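Side-chain contacts in ankyrin repeat domain-containing protein EMB506, chloroplastic (Arabidopsis thaliana, PDB 6JD6), which takes part in the initial differentiation of the proplastid during embryo development and is required for correct cotyledon and leaf margin development: residues A[134-137]-A[138-142]; A[194-197]-A[198-202]. One frame throughout, in Å; residues are numbered along the deposited sequence.

Both interactions belong to the row of ankyrin repeats and follow one another along the chain. Interaction 1 (134-142) lies in the loop between helices 125-133 and 148-154, at and just past the end of ANK 1; interaction 2 (194-202) takes in the last turns of helix 191-199 and the chain leaving it, within ANK 3. Their centres are 22 Å apart and their nearest atoms about 10 Å, so they do not touch. Both touch ANK 2: Asp-139 of interaction 1 bonds to Asn-170, and Leu-197 of interaction 2 packs on the neighbouring Pro-171. Each lies where the chain leaves a helix and meets the intervening repeat.

Interaction 1 (A[134-137]-A[138-142])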
# COMPACT_ATOMS: atom_id res chain seq x y z
N ASN A 134 17.31 -5.42 16.43
CA ASN A 134 18.59 -5.98 15.99
C ASN A 134 19.42 -5.00 15.16
O ASN A 134 20.43 -5.38 14.57
CB ASN A 134 18.38 -7.28 15.22
CG ASN A 134 18.22 -8.48 16.13
OD1 ASN A 134 19.03 -8.69 17.05
ND2 ASN A 134 17.18 -9.27 15.91
N GLY A 135 18.99 -3.74 15.10
CA GLY A 135 19.81 -2.70 14.51
C GLY A 135 19.32 -2.05 13.23
O GLY A 135 19.93 -1.09 12.76
N LEU A 136 18.23 -2.55 12.66
CA LEU A 136 17.67 -1.92 11.47
C LEU A 136 16.95 -0.62 11.83
O LEU A 136 16.08 -0.61 12.70
CB LEU A 136 16.71 -2.87 10.74
CG LEU A 136 16.04 -2.27 9.50
CD1 LEU A 136 17.08 -1.93 8.43
CD2 LEU A 136 14.97 -3.21 8.93
N ASP A 137 17.33 0.47 11.17
CA ASP A 137 16.72 1.77 11.43
C ASP A 137 15.23 1.72 11.12
O ASP A 137 14.82 1.26 10.05
CB ASP A 137 17.42 2.84 10.59
CG ASP A 137 16.83 4.23 10.79
OD1 ASP A 137 16.00 4.42 11.70
OD2 ASP A 137 17.21 5.15 10.03
N ILE A 138 14.41 2.17 12.07
CA ILE A 138 12.96 2.18 11.87
C ILE A 138 12.58 3.06 10.67
O ILE A 138 11.59 2.80 9.99
CB ILE A 138 12.22 2.63 13.16
CG1 ILE A 138 10.71 2.43 13.03
CG2 ILE A 138 12.57 4.08 13.52
CD1 ILE A 138 9.96 2.60 14.34
N ASP A 139 13.40 4.07 10.40
CA ASP A 139 13.17 4.96 9.27
C ASP A 139 14.03 4.60 8.06
O ASP A 139 14.32 5.45 7.22
CB ASP A 139 13.45 6.42 9.66
CG ASP A 139 12.50 6.92 10.73
OD1 ASP A 139 11.30 6.59 10.65
OD2 ASP A 139 12.96 7.65 11.63
N ASP A 140 14.43 3.33 7.97
CA ASP A 140 15.12 2.82 6.79
C ASP A 140 14.27 3.07 5.54
O ASP A 140 13.08 2.77 5.52
CB ASP A 140 15.40 1.33 6.95
CG ASP A 140 16.08 0.73 5.74
OD1 ASP A 140 15.41 -0.01 4.99
OD2 ASP A 140 17.28 1.01 5.54
N VAL A 141 14.89 3.63 4.50
CA VAL A 141 14.15 3.98 3.28
C VAL A 141 14.43 3.04 2.11
O VAL A 141 15.50 2.42 2.04
CB VAL A 141 14.45 5.43 2.83
CG1 VAL A 141 13.93 6.43 3.85
CG2 VAL A 141 15.95 5.62 2.61
N ASP A 142 13.48 2.92 1.20
CA ASP A 142 13.67 2.10 0.01
C ASP A 142 14.10 2.94 -1.20
O ASP A 142 14.60 4.06 -1.06
CB ASP A 142 12.43 1.25 -0.31
CG ASP A 142 11.20 2.08 -0.66
OD1 ASP A 142 11.31 3.29 -0.95
OD2 ASP A 142 10.09 1.50 -0.64
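Asp-137 turns its carboxylate forward over the backbone of Ile-138 and Asp-139. Asp-137 CB starts beside the next peptide, 3.4 Å from Ile-138 N. With CG trans to the backbone N (chi1 179°), the side chain runs on beside its own carbonyl carbon, and Asp-137 CG comes within 3.5 Å of Asp-139 N. The two carboxylate oxygens of Asp-137 meet different atoms. Asp-137 OD1 accepts a nearly straight hydrogen bond from Asp-139 N (2.9 Å, 165° at the hydrogen), the donor coming from above the carboxylate plane; Asp-137 OD1 also brushes the CG2 methyl of Ile-138 at 3.9 Å. Asp-137 OD2 leans over the following peptide, 3.8 Å from Asp-139 C.

The backbone closes the same loop, as Asp-140 N bonds to Asp-137 O at 3.0 Å. On the Asp-140 side chain, the CD1 methyl of Leu-136 rests against Asp-140 CG at 3.9 Å, the two side chains crossing at about a right angle. Asp-137 OD1 and Asp-139 OD2 are 4.4 Å apart, a closeness of like charges that may cost some energy; Asp-139 turns its other oxygen, OD1, to Asn-170 N in ANK 2. Ile-138 also touches Ala-169 of that repeat.

Upstream, helix 125-133 ends in a Schellman motif with Gly-135 as its C-prime residue. The side-chain bond from Asp-137 to the amide two residues on is an Asx turn, here set upon a type I beta turn, 137-140, in the loop that leads from one ankyrin repeat to the next.

Interaction 2 (A[194-197]-A[198-202]); sequences VKLL and FKYNV
Phe-198 and Val-194, one helical turn apart, lie side by side near the end of helix 191-199 in the ankyrin repeat ANK 3.

The backbone bonds begin with Phe-198 N, which gives its hydrogen to Val-194 O at 3.2 Å, an i to i+4 helical bond. Farther on, Leu-197 O serves two donors: Tyr-200 N at 3.0 Å and, weakly, Val-202 N at 3.4 Å, though that second bond is nearly straight (169°). Together with Asn-201 N bonding to Phe-198 O, and Asn-201 at positive phi, the pattern is consistent with a Schellman-type helix end.

Among the apolar contacts, Val-194 CG1 reaches Phe-198 CZ at 3.5 Å. The ring is swung back along the helix because its CG sits beside the backbone N, trans to the carbonyl carbon (chi1 -70°), which also places Val-194 O over one face of the Phe-198 ring, 3.4 Å above the plane and toward the rim. The ring further meets Ile-229 and Leu-230 of helix 224-232, so an alanine here would probably leave Val-194 CG1 without its aromatic neighbour and open a gap toward that helix. Leu-197 CB and Val-202 CG2 are 4.0 Å apart, and both side chains touch Pro-171; Leu-197 also lies on Ile-182 and Ala-185 of helix 181-187.

Leu-196 and Tyr-200 likewise lie side by side, both resting on Leu-165 of helix 158-166. Leu-196 CD1 touches CE2 of the Tyr-200 ring at 3.9 Å, while Leu-196 O lies at the ring's edge, close to its plane and 3.3 Å from Tyr-200 CD2.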
# COMPACT_ATOMS: atom_id res chain seq x y z
N VAL A 194 -5.19 10.14 10.31
CA VAL A 194 -5.07 11.59 10.16
C VAL A 194 -5.11 12.29 11.52
O VAL A 194 -4.26 13.12 11.82
CB VAL A 194 -6.18 12.16 9.25
CG1 VAL A 194 -6.19 13.68 9.30
CG2 VAL A 194 -5.99 11.67 7.81
N LYS A 195 -6.10 11.93 12.35
CA LYS A 195 -6.21 12.49 13.69
C LYS A 195 -4.99 12.16 14.54
O LYS A 195 -4.53 12.99 15.33
CB LYS A 195 -7.46 11.95 14.40
CG LYS A 195 -8.78 12.42 13.81
CD LYS A 195 -9.95 11.80 14.56
CE LYS A 195 -11.28 12.30 14.04
NZ LYS A 195 -12.44 11.69 14.76
N LEU A 196 -4.47 10.95 14.39
CA LEU A 196 -3.29 10.53 15.14
C LEU A 196 -2.05 11.33 14.73
O LEU A 196 -1.23 11.69 15.57
CB LEU A 196 -3.05 9.03 14.97
CG LEU A 196 -1.89 8.43 15.77
CD1 LEU A 196 -2.02 8.78 17.25
CD2 LEU A 196 -1.84 6.93 15.57
N LEU A 197 -1.92 11.59 13.43
CA LEU A 197 -0.78 12.36 12.92
C LEU A 197 -0.79 13.80 13.43
O LEU A 197 0.27 14.40 13.64
CB LEU A 197 -0.72 12.33 11.39
CG LEU A 197 -0.30 10.99 10.75
CD1 LEU A 197 -0.47 11.02 9.23
CD2 LEU A 197 1.13 10.62 11.12
N PHE A 198 -1.98 14.36 13.64
CA PHE A 198 -2.10 15.69 14.23
C PHE A 198 -1.45 15.73 15.60
O PHE A 198 -0.85 16.73 15.99
CB PHE A 198 -3.57 16.11 14.37
CG PHE A 198 -4.26 16.37 13.06
CD1 PHE A 198 -3.53 16.61 11.91
CD2 PHE A 198 -5.64 16.39 12.99
CE1 PHE A 198 -4.16 16.86 10.71
CE2 PHE A 198 -6.28 16.64 11.79
CZ PHE A 198 -5.54 16.88 10.65
N LYS A 199 -1.57 14.63 16.33
CA LYS A 199 -1.03 14.55 17.69
C LYS A 199 0.50 14.51 17.69
O LYS A 199 1.13 14.81 18.70
CB LYS A 199 -1.61 13.34 18.43
CG LYS A 199 -3.11 13.46 18.66
CD LYS A 199 -3.64 12.36 19.55
CE LYS A 199 -5.10 12.62 19.92
NZ LYS A 199 -5.57 11.73 21.02
N TYR A 200 1.08 14.16 16.55
CA TYR A 200 2.53 14.19 16.39
C TYR A 200 2.97 15.49 15.73
O TYR A 200 4.13 15.64 15.33
CB TYR A 200 3.02 12.97 15.62
CG TYR A 200 2.95 11.71 16.45
CD1 TYR A 200 4.03 11.31 17.23
CD2 TYR A 200 1.80 10.93 16.48
CE1 TYR A 200 3.97 10.17 18.00
CE2 TYR A 200 1.73 9.79 17.25
CZ TYR A 200 2.82 9.41 18.01
OH TYR A 200 2.77 8.27 18.78
N ASN A 201 2.04 16.43 15.62
CA ASN A 201 2.31 17.76 15.10
C ASN A 201 2.94 17.78 13.72
O ASN A 201 3.88 18.54 13.47
CB ASN A 201 3.15 18.57 16.09
CG ASN A 201 2.44 18.80 17.41
OD1 ASN A 201 1.47 19.56 17.48
ND2 ASN A 201 2.91 18.14 18.47
N VAL A 202 2.44 16.94 12.82
CA VAL A 202 2.90 16.95 11.45
C VAL A 202 2.51 18.26 10.77
O VAL A 202 1.58 18.94 11.18
CB VAL A 202 2.34 15.77 10.63
CG1 VAL A 202 2.70 14.44 11.30
CG2 VAL A 202 0.82 15.90 10.47